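Local coordinates for protein 6-phospho-alpha-glucosidase (Merdibacter massiliensis, PDB 6VC6) that probably hydrolyses 6-phospho-alpha-glucosides in a gut bacterium, as a family 4 glycosyl hydrolase that binds NAD and a manganese ion, at residues E174-S179 / P260-G265; A409-R414 / K420-I425; M78-M83 / E328-N333. All blocks are in the same frame, centred on the assembly; numbering follows the deposited sequence.

Interaction 1. Residues E174-S179 / P260-G265; sequences ENIMRS and PNTYDG. With G6P (6-O-phosphono-alpha-D-glucopyranose), chain F.
I176 and N261 mark the closest approach of the two backbones, with their CA atoms 7.4 Å apart. Residues 174-179 belong to helix 172-184. Residues 260-265 leave strand 259-260, make a type I beta turn from N261 to D264 and run into helix 264-268. N261 caps this turn with its side chain. Y263 N donates to N261 OD1 at 2.9 Å, nearly straight at 171°, in the carbonyl plane and on a lone pair. D264 N adds a backbone bond of 2.8 Å to N261 O.

Most of the contact rests on one methyl group, I176 CD1. It lies 3.6 Å from N261 CA and also meets T262 N and P260 O. I176 CG1 stands anti to the carbonyl carbon (chi1 -74°), and the extended branch carries CD1 to the turn. T262 CG2 comes within 4.2 Å of I176 CG1.

Y263 serves the ligand instead. Its OH is 3.2 Å from C1 of G6P, and the sugar carbons sit at the ring edge, near its plane. The ring also stacks with H200, a manganese ligand.

Between the two segments the contact is van der Waals packing. The capping bonds hold the turn, and T262 OG1 bonds Q172, a pocket residue on the same helix, one turn ahead of I176. This is consistent with a turn held in shape where Y263 reaches the sugar.

Interaction 2. Residues A409-R414 / K420-I425; sequences AFTLNR and KKAREI
F410 and A422 bring helices 403-412 and 419-432 together, with CA atoms only 5.2 Å apart. The two helices follow each other in the chain with a short connection between them. The small side chain of A422 permits the close approach.

The tight part is centred on A422 CB. F410 CB lies 3.6 Å from it, and T411 OG1 meets the same methyl at 3.3 Å. T411 OG1 is anti to the carbonyl carbon (chi1 -63°), beside its own backbone N. From there it also bonds L407 O one turn earlier in its helix, so the hydroxyl has a polar partner although it rests on a methyl.

Packing is looser toward I425. Its CG2 approaches F410 CE2 at 4.0 Å, at the ring edge and near the ring plane. Helix 113-136 closes this end, with M116 against F410 and A113 against I425.

The solvent side is polar. K420, R423 and E424 are exposed and take no part in the packing. K421 turns its end away from helix 403-412 and forms a salt bridge from NZ to E424 OE1 at 3.0 Å. The ammonium meets this oxygen from above the carboxylate plane, and L103 O is a second partner.

The helices are therefore joined by apolar packing, while the K421-E424 salt bridge stays within helix 419-432, away from the packed face.

Interaction 3. Residues M78-M83 / E328-N333; sequences MDFIFM and EAIAYN
Just beyond A331, which packs against F80, Y332 N donates to E328 O at 3.0 Å. This is the shortest polar bond within the two segments, and it belongs to the last turn of helix 318-331. The helix ends in a Schellman motif. N333 is its C-prime residue with positive phi (54°), K334 N bonds A329 O, and N333 N makes a weak bond to I330 O. The chain can then turn directly into strand 336-343.

The other segment holds strand 80-83 of the Rossmann-type sheet. This strand lies between the parallel strands 4-9 and 141-144. Strand 336-343 joins the same sheet farther along, running antiparallel to its neighbour 166-169. The contact thus packs the end of a helix against the sheet that its own chain is about to enter.

F80 carries the contact from the strand side. Its CG is anti to the carbonyl carbon (chi1 -75°), and the ring reaches out with its far edge toward the helix. I330 CG2 lies 3.9 Å from F80 CE1. A331 CB lies 3.8 Å from F80 CZ. Both methyls are at the ring edge, near its plane, and neither stacks on a face. I330 also touches W141, and A331 touches Y4, so the residues on the flanking strands continue the apolar layer. With F80 cut back to an alanine, a gap is likely to open between strand and helix end, and the methyls of I330 and A331 would lose their aromatic partner.

Within the same helix end, E328 OE2 forms a salt bridge with K334 NZ. On the ring itself, A331 CB lies at the edge beside the CZ-CE2 bond, 3.9 Å from F80 CE2.

All three contacts are mainly buried. Van der Waals packing joins the segments in each: a methyl on a turn's backbone in interaction 1, side chain on side chain in 2 and 3. Interaction 1 is nearest the chain's centre and holds a residue of the sugar phosphate pocket. Interactions 2 and 3 lie farther out, on opposite sides of that centre. Interaction 1 joins a helix to a capped turn, interaction 2 two successive helices, and interaction 3 a strand to a helix end. Interactions 1 and 3 are long-range, whereas 2 is local. Polar groups cap the turn in 1 and also tie it to Q172, face solvent in 2 and close the helix end in 3.

Interaction 1. Residues E174-S179 / P260-G265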
loop_
_atom_site.group_PDB
_atom_site.type_symbol
_atom_site.label_atom_id
_atom_site.label_comp_id
_atom_site.label_asym_id
_atom_site.label_seq_id
_atom_site.Cartn_x
_atom_site.Cartn_y
_atom_site.Cartn_z
ATOM N N GLU A 174 6.702 -6.109 -5.628
ATOM C CA GLU A 174 7.007 -6.077 -7.055
ATOM C C GLU A 174 8.113 -5.074 -7.362
ATOM O O GLU A 174 8.970 -5.329 -8.218
ATOM C CB GLU A 174 5.755 -5.751 -7.870
ATOM C CG GLU A 174 6.034 -5.575 -9.362
ATOM C CD GLU A 174 4.793 -5.259 -10.171
ATOM O OE1 GLU A 174 3.975 -6.175 -10.395
ATOM O OE2 GLU A 174 4.633 -4.090 -10.584
ATOM N N ASN A 175 8.112 -3.927 -6.675
ATOM C CA ASN A 175 9.149 -2.927 -6.911
ATOM C C ASN A 175 10.531 -3.459 -6.557
ATOM O O ASN A 175 11.526 -3.060 -7.173
ATOM C CB ASN A 175 8.846 -1.657 -6.118
ATOM C CG ASN A 175 7.805 -0.786 -6.793
ATOM O OD1 ASN A 175 7.617 -0.854 -8.007
ATOM N ND2 ASN A 175 7.124 0.039 -6.007
ATOM N N ILE A 176 10.614 -4.356 -5.574
ATOM C CA ILE A 176 11.888 -4.991 -5.258
ATOM C C ILE A 176 12.299 -5.940 -6.377
ATOM O O ILE A 176 13.475 -6.004 -6.756
ATOM C CB ILE A 176 11.799 -5.710 -3.900
ATOM C CG1 ILE A 176 11.796 -4.687 -2.764
ATOM C CG2 ILE A 176 12.950 -6.691 -3.729
ATOM C CD1 ILE A 176 11.250 -5.224 -1.470
HETATM N N MSE A 177 11.342 -6.680 -6.929
HETATM C CA MSE A 177 11.606 -7.557 -8.064
HETATM C C MSE A 177 12.045 -6.738 -9.272
HETATM O O MSE A 177 12.927 -7.147 -10.027
HETATM C CB MSE A 177 10.368 -8.390 -8.405
HETATM C CG MSE A 177 10.035 -9.469 -7.382
HETATM SE SE MSE A 177 11.427 -10.829 -7.209
HETATM C CE MSE A 177 12.343 -10.137 -5.629
ATOM N N ARG A 178 11.419 -5.571 -9.446
ATOM C CA ARG A 178 11.833 -4.663 -10.510
ATOM C C ARG A 178 13.253 -4.163 -10.280
ATOM O O ARG A 178 14.043 -4.055 -11.226
ATOM C CB ARG A 178 10.861 -3.487 -10.608
ATOM C CG ARG A 178 9.502 -3.844 -11.186
ATOM C CD ARG A 178 8.556 -2.654 -11.135
ATOM N NE ARG A 178 7.323 -2.902 -11.875
ATOM C CZ ARG A 178 7.152 -2.612 -13.162
ATOM N NH1 ARG A 178 8.138 -2.061 -13.855
ATOM N NH2 ARG A 178 5.995 -2.873 -13.755
ATOM N N SER A 179 13.596 -3.854 -9.027
ATOM C CA SER A 179 14.957 -3.434 -8.714
ATOM C C SER A 179 15.947 -4.569 -8.943
ATOM O O SER A 179 17.072 -4.337 -9.401
ATOM C CB SER A 179 15.035 -2.939 -7.271
ATOM O OG SER A 179 14.254 -1.771 -7.089
ATOM N N PRO A 260 15.518 -8.560 1.853
ATOM C CA PRO A 260 14.501 -7.921 2.692
ATOM C C PRO A 260 13.630 -6.912 1.961
ATOM O O PRO A 260 14.068 -6.203 1.052
ATOM C CB PRO A 260 15.352 -7.220 3.759
ATOM C CG PRO A 260 16.591 -6.825 3.015
ATOM C CD PRO A 260 16.826 -7.887 1.960
ATOM N N ASN A 261 12.365 -6.867 2.372
ATOM C CA ASN A 261 11.517 -5.722 2.074
ATOM C C ASN A 261 12.182 -4.466 2.621
ATOM O O ASN A 261 12.682 -4.462 3.748
ATOM C CB ASN A 261 10.134 -5.928 2.701
ATOM C CG ASN A 261 9.117 -4.896 2.249
ATOM O OD1 ASN A 261 9.341 -3.690 2.359
ATOM N ND2 ASN A 261 7.980 -5.371 1.751
ATOM N N THR A 262 12.203 -3.398 1.816
ATOM C CA THR A 262 12.933 -2.198 2.217
ATOM C C THR A 262 12.372 -1.571 3.486
ATOM O O THR A 262 13.071 -0.787 4.136
ATOM C CB THR A 262 12.937 -1.161 1.091
ATOM O OG1 THR A 262 11.614 -0.645 0.903
ATOM C CG2 THR A 262 13.433 -1.784 -0.206
ATOM N N TYR A 263 11.133 -1.897 3.856
ATOM C CA TYR A 263 10.574 -1.402 5.106
ATOM C C TYR A 263 11.139 -2.115 6.326
ATOM O O TYR A 263 10.913 -1.651 7.450
ATOM C CB TYR A 263 9.051 -1.533 5.082
ATOM C CG TYR A 263 8.367 -0.416 4.328
ATOM C CD1 TYR A 263 8.156 0.821 4.921
ATOM C CD2 TYR A 263 7.949 -0.593 3.016
ATOM C CE1 TYR A 263 7.536 1.845 4.234
ATOM C CE2 TYR A 263 7.329 0.427 2.321
ATOM C CZ TYR A 263 7.124 1.643 2.936
ATOM O OH TYR A 263 6.508 2.664 2.251
ATOM N N ASP A 264 11.865 -3.220 6.137
ATOM C CA ASP A 264 12.509 -3.894 7.260
ATOM C C ASP A 264 13.554 -3.018 7.935
ATOM O O ASP A 264 13.890 -3.260 9.099
ATOM C CB ASP A 264 13.168 -5.195 6.799
ATOM C CG ASP A 264 12.177 -6.185 6.225
ATOM O OD1 ASP A 264 10.983 -5.839 6.100
ATOM O OD2 ASP A 264 12.598 -7.313 5.898
ATOM N N GLY A 265 14.077 -2.012 7.229
ATOM C CA GLY A 265 15.133 -1.190 7.798
ATOM C C GLY A 265 14.688 -0.426 9.030
ATOM O O GLY A 265 15.475 -0.213 9.957
HETATM C C1 G6P F . 5.985 2.301 -0.873
HETATM C C2 G6P F . 4.779 1.514 -0.341
HETATM C C3 G6P F . 3.509 2.334 -0.193
HETATM C C4 G6P F . 3.863 3.688 0.375
HETATM C C5 G6P F . 4.658 4.427 -0.684
HETATM C C6 G6P F . 5.140 5.757 -0.121
HETATM O O1 G6P F . 6.487 1.661 -2.054
HETATM O O2 G6P F . 4.519 0.403 -1.209
HETATM O O3 G6P F . 2.577 1.670 0.666
HETATM O O4 G6P F . 2.663 4.406 0.674
HETATM O O5 G6P F . 5.819 3.712 -1.122
HETATM O O6 G6P F . 5.344 6.664 -1.198
HETATM P P G6P F . 5.555 8.233 -0.915
HETATM O O1P G6P F . 4.140 8.749 -0.799
HETATM O O2P G6P F . 6.346 8.284 0.371
HETATM O O3P G6P F . 6.322 8.719 -2.122
#

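Interaction 2. Residues A409-R414 / K420-I425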
loop_
_atom_site.group_PDB
_atom_site.type_symbol
_atom_site.label_atom_id
_atom_site.label_comp_id
_atom_site.label_asym_id
_atom_site.label_seq_id
_atom_site.Cartn_x
_atom_site.Cartn_y
_atom_site.Cartn_z
ATOM N N ALA A 409 -1.089 -1.307 22.204
ATOM C CA ALA A 409 -0.611 -1.398 20.828
ATOM C C ALA A 409 0.595 -0.497 20.604
ATOM O O ALA A 409 1.565 -0.899 19.949
ATOM C CB ALA A 409 -1.736 -1.042 19.856
ATOM N N PHE A 410 0.555 0.724 21.142
ATOM C CA PHE A 410 1.692 1.629 21.015
ATOM C C PHE A 410 2.905 1.102 21.774
ATOM O O PHE A 410 4.026 1.126 21.256
ATOM C CB PHE A 410 1.311 3.021 21.521
ATOM C CG PHE A 410 0.654 3.891 20.486
ATOM C CD1 PHE A 410 -0.459 3.448 19.789
ATOM C CD2 PHE A 410 1.144 5.160 20.218
ATOM C CE1 PHE A 410 -1.068 4.250 18.841
ATOM C CE2 PHE A 410 0.540 5.966 19.270
ATOM C CZ PHE A 410 -0.567 5.512 18.580
ATOM N N THR A 411 2.695 0.616 23.001
ATOM C CA THR A 411 3.808 0.135 23.815
ATOM C C THR A 411 4.485 -1.071 23.176
ATOM O O THR A 411 5.719 -1.151 23.132
ATOM C CB THR A 411 3.316 -0.218 25.221
ATOM O OG1 THR A 411 2.816 0.960 25.866
ATOM C CG2 THR A 411 4.445 -0.809 26.056
ATOM N N LEU A 412 3.693 -2.016 22.667
ATOM C CA LEU A 412 4.254 -3.248 22.125
ATOM C C LEU A 412 5.036 -3.004 20.841
ATOM O O LEU A 412 6.013 -3.713 20.572
ATOM C CB LEU A 412 3.135 -4.261 21.881
ATOM C CG LEU A 412 3.507 -5.612 21.269
ATOM C CD1 LEU A 412 4.589 -6.300 22.082
ATOM C CD2 LEU A 412 2.275 -6.494 21.156
ATOM N N ASN A 413 4.634 -2.011 20.049
ATOM C CA ASN A 413 5.227 -1.804 18.734
ATOM C C ASN A 413 6.730 -1.564 18.837
ATOM O O ASN A 413 7.213 -0.914 19.768
ATOM C CB ASN A 413 4.554 -0.627 18.027
ATOM C CG ASN A 413 4.963 -0.511 16.571
ATOM O OD1 ASN A 413 6.045 -0.017 16.255
ATOM N ND2 ASN A 413 4.097 -0.969 15.675
ATOM N N ARG A 414 7.465 -2.096 17.858
ATOM C CA ARG A 414 8.922 -2.061 17.904
ATOM C C ARG A 414 9.470 -0.646 17.771
ATOM O O ARG A 414 10.532 -0.342 18.325
ATOM C CB ARG A 414 9.495 -2.951 16.802
ATOM C CG ARG A 414 10.775 -3.664 17.183
ATOM C CD ARG A 414 11.236 -4.600 16.077
ATOM N NE ARG A 414 12.672 -4.850 16.150
ATOM C CZ ARG A 414 13.243 -5.682 17.015
ATOM N NH1 ARG A 414 12.500 -6.353 17.884
ATOM N NH2 ARG A 414 14.559 -5.845 17.010
ATOM N N LYS A 420 5.818 4.666 28.665
ATOM C CA LYS A 420 5.705 6.094 28.947
ATOM C C LYS A 420 5.768 6.914 27.664
ATOM O O LYS A 420 5.021 7.887 27.506
ATOM C CB LYS A 420 6.796 6.529 29.924
ATOM C CG LYS A 420 6.509 6.146 31.368
ATOM C CD LYS A 420 7.680 6.487 32.277
ATOM C CE LYS A 420 7.389 6.095 33.717
ATOM N NZ LYS A 420 6.217 6.827 34.273
ATOM N N LYS A 421 6.653 6.538 26.738
ATOM C CA LYS A 421 6.667 7.185 25.432
ATOM C C LYS A 421 5.385 6.898 24.661
ATOM O O LYS A 421 4.907 7.754 23.908
ATOM C CB LYS A 421 7.887 6.726 24.631
ATOM C CG LYS A 421 7.998 7.347 23.246
ATOM C CD LYS A 421 8.180 8.854 23.331
ATOM C CE LYS A 421 9.466 9.217 24.056
ATOM N NZ LYS A 421 9.638 10.693 24.160
ATOM N N ALA A 422 4.812 5.706 24.843
ATOM C CA ALA A 422 3.562 5.369 24.171
ATOM C C ALA A 422 2.432 6.286 24.622
ATOM O O ALA A 422 1.681 6.818 23.796
ATOM C CB ALA A 422 3.202 3.905 24.430
ATOM N N ARG A 423 2.295 6.482 25.936
ATOM C CA ARG A 423 1.245 7.360 26.443
ATOM C C ARG A 423 1.472 8.803 26.007
ATOM O O ARG A 423 0.515 9.517 25.682
ATOM C CB ARG A 423 1.171 7.266 27.967
ATOM C CG ARG A 423 0.097 8.148 28.586
ATOM C CD ARG A 423 0.150 8.116 30.106
ATOM N NE ARG A 423 -0.214 6.808 30.647
ATOM C CZ ARG A 423 -1.465 6.389 30.812
ATOM N NH1 ARG A 423 -2.480 7.171 30.472
ATOM N NH2 ARG A 423 -1.701 5.185 31.313
ATOM N N GLU A 424 2.731 9.246 25.991
ATOM C CA GLU A 424 3.038 10.610 25.569
ATOM C C GLU A 424 2.639 10.836 24.115
ATOM O O GLU A 424 1.997 11.840 23.783
ATOM C CB GLU A 424 4.526 10.894 25.774
ATOM C CG GLU A 424 4.966 12.287 25.357
ATOM C CD GLU A 424 6.448 12.521 25.590
ATOM O OE1 GLU A 424 7.206 11.529 25.647
ATOM O OE2 GLU A 424 6.855 13.695 25.717
ATOM N N ILE A 425 3.006 9.905 23.233
ATOM C CA ILE A 425 2.667 10.049 21.821
ATOM C C ILE A 425 1.170 9.863 21.606
ATOM O O ILE A 425 0.536 10.635 20.877
ATOM C CB ILE A 425 3.488 9.065 20.970
ATOM C CG1 ILE A 425 4.984 9.370 21.093
ATOM C CG2 ILE A 425 3.052 9.126 19.514
ATOM C CD1 ILE A 425 5.862 8.469 20.252
#

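Interaction 3. Residues M78-M83 / E328-N333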
loop_
_atom_site.group_PDB
_atom_site.type_symbol
_atom_site.label_atom_id
_atom_site.label_comp_id
_atom_site.label_asym_id
_atom_site.label_seq_id
_atom_site.Cartn_x
_atom_site.Cartn_y
_atom_site.Cartn_z
HETATM N N MSE A 78 -21.209 -1.594 -10.727
HETATM C CA MSE A 78 -19.765 -1.586 -10.920
HETATM C C MSE A 78 -19.190 -2.998 -10.869
HETATM O O MSE A 78 -19.650 -3.838 -10.095
HETATM C CB MSE A 78 -19.087 -0.708 -9.867
HETATM C CG MSE A 78 -19.291 0.783 -10.081
HETATM SE SE MSE A 78 -18.282 1.468 -11.603
HETATM C CE MSE A 78 -19.647 2.625 -12.376
ATOM N N ASP A 79 -18.188 -3.253 -11.707
ATOM C CA ASP A 79 -17.485 -4.530 -11.690
ATOM C C ASP A 79 -16.233 -4.480 -10.825
ATOM O O ASP A 79 -15.899 -5.467 -10.161
ATOM C CB ASP A 79 -17.112 -4.949 -13.115
ATOM C CG ASP A 79 -18.324 -5.184 -13.993
ATOM O OD1 ASP A 79 -19.165 -6.036 -13.634
ATOM O OD2 ASP A 79 -18.435 -4.518 -15.044
ATOM N N PHE A 80 -15.537 -3.345 -10.817
ATOM C CA PHE A 80 -14.305 -3.191 -10.059
ATOM C C PHE A 80 -14.297 -1.837 -9.368
ATOM O O PHE A 80 -14.712 -0.830 -9.950
ATOM C CB PHE A 80 -13.072 -3.314 -10.963
ATOM C CG PHE A 80 -12.761 -4.722 -11.376
ATOM C CD1 PHE A 80 -12.017 -5.551 -10.553
ATOM C CD2 PHE A 80 -13.211 -5.217 -12.589
ATOM C CE1 PHE A 80 -11.728 -6.848 -10.932
ATOM C CE2 PHE A 80 -12.924 -6.513 -12.973
ATOM C CZ PHE A 80 -12.181 -7.329 -12.143
ATOM N N ILE A 81 -13.820 -1.821 -8.126
ATOM C CA ILE A 81 -13.633 -0.595 -7.361
ATOM C C ILE A 81 -12.157 -0.492 -7.006
ATOM O O ILE A 81 -11.629 -1.341 -6.275
ATOM C CB ILE A 81 -14.503 -0.565 -6.094
ATOM C CG1 ILE A 81 -15.971 -0.822 -6.442
ATOM C CG2 ILE A 81 -14.348 0.767 -5.378
ATOM C CD1 ILE A 81 -16.606 0.276 -7.265
ATOM N N PHE A 82 -11.492 0.537 -7.527
ATOM C CA PHE A 82 -10.091 0.811 -7.221
ATOM C C PHE A 82 -10.054 1.836 -6.092
ATOM O O PHE A 82 -10.445 2.991 -6.283
ATOM C CB PHE A 82 -9.344 1.329 -8.451
ATOM C CG PHE A 82 -9.137 0.298 -9.532
ATOM C CD1 PHE A 82 -9.629 -0.991 -9.402
ATOM C CD2 PHE A 82 -8.441 0.628 -10.685
ATOM C CE1 PHE A 82 -9.436 -1.929 -10.402
ATOM C CE2 PHE A 82 -8.242 -0.305 -11.687
ATOM C CZ PHE A 82 -8.741 -1.585 -11.544
HETATM N N MSE A 83 -9.584 1.418 -4.922
HETATM C CA MSE A 83 -9.561 2.303 -3.760
HETATM C C MSE A 83 -8.154 2.814 -3.457
HETATM O O MSE A 83 -7.237 2.027 -3.223
HETATM C CB MSE A 83 -10.132 1.586 -2.535
HETATM C CG MSE A 83 -11.387 0.781 -2.817
HETATM SE SE MSE A 83 -12.465 0.488 -1.219
HETATM C CE MSE A 83 -13.135 2.298 -0.976
ATOM N N GLU A 328 -7.025 -7.611 -14.326
ATOM C CA GLU A 328 -7.028 -8.493 -15.489
ATOM C C GLU A 328 -6.982 -9.956 -15.066
ATOM O O GLU A 328 -7.751 -10.783 -15.570
ATOM C CB GLU A 328 -5.848 -8.167 -16.403
ATOM C CG GLU A 328 -5.946 -6.830 -17.113
ATOM C CD GLU A 328 -4.709 -6.525 -17.932
ATOM O OE1 GLU A 328 -4.412 -5.330 -18.145
ATOM O OE2 GLU A 328 -4.029 -7.481 -18.361
ATOM N N ALA A 329 -6.078 -10.292 -14.142
ATOM C CA ALA A 329 -5.977 -11.668 -13.666
ATOM C C ALA A 329 -7.269 -12.129 -13.008
ATOM O O ALA A 329 -7.632 -13.306 -13.111
ATOM C CB ALA A 329 -4.807 -11.800 -12.690
ATOM N N ILE A 330 -7.976 -11.219 -12.336
ATOM C CA ILE A 330 -9.248 -11.577 -11.717
ATOM C C ILE A 330 -10.327 -11.747 -12.778
ATOM O O ILE A 330 -11.011 -12.776 -12.832
ATOM C CB ILE A 330 -9.649 -10.522 -10.671
ATOM C CG1 ILE A 330 -8.741 -10.610 -9.443
ATOM C CG2 ILE A 330 -11.108 -10.689 -10.275
ATOM C CD1 ILE A 330 -8.951 -9.488 -8.452
ATOM N N ALA A 331 -10.486 -10.744 -13.645
ATOM C CA ALA A 331 -11.595 -10.742 -14.594
ATOM C C ALA A 331 -11.492 -11.874 -15.606
ATOM O O ALA A 331 -12.520 -12.374 -16.078
ATOM C CB ALA A 331 -11.665 -9.395 -15.315
ATOM N N TYR A 332 -10.277 -12.293 -15.955
ATOM C CA TYR A 332 -10.076 -13.323 -16.966
ATOM C C TYR A 332 -9.608 -14.648 -16.376
ATOM O O TYR A 332 -9.254 -15.557 -17.135
ATOM C CB TYR A 332 -9.087 -12.831 -18.025
ATOM C CG TYR A 332 -9.636 -11.701 -18.865
ATOM C CD1 TYR A 332 -10.738 -11.896 -19.687
ATOM C CD2 TYR A 332 -9.060 -10.438 -18.831
ATOM C CE1 TYR A 332 -11.250 -10.868 -20.454
ATOM C CE2 TYR A 332 -9.565 -9.402 -19.595
ATOM C CZ TYR A 332 -10.660 -9.623 -20.405
ATOM O OH TYR A 332 -11.169 -8.599 -21.169
ATOM N N ASN A 333 -9.605 -14.778 -15.048
ATOM C CA ASN A 333 -9.268 -16.030 -14.367
ATOM C C ASN A 333 -7.904 -16.551 -14.817
ATOM O O ASN A 333 -7.738 -17.721 -15.167
ATOM C CB ASN A 333 -10.360 -17.079 -14.590
ATOM C CG ASN A 333 -10.295 -18.213 -13.585
ATOM O OD1 ASN A 333 -10.126 -17.987 -12.386
ATOM N ND2 ASN A 333 -10.426 -19.442 -14.071
#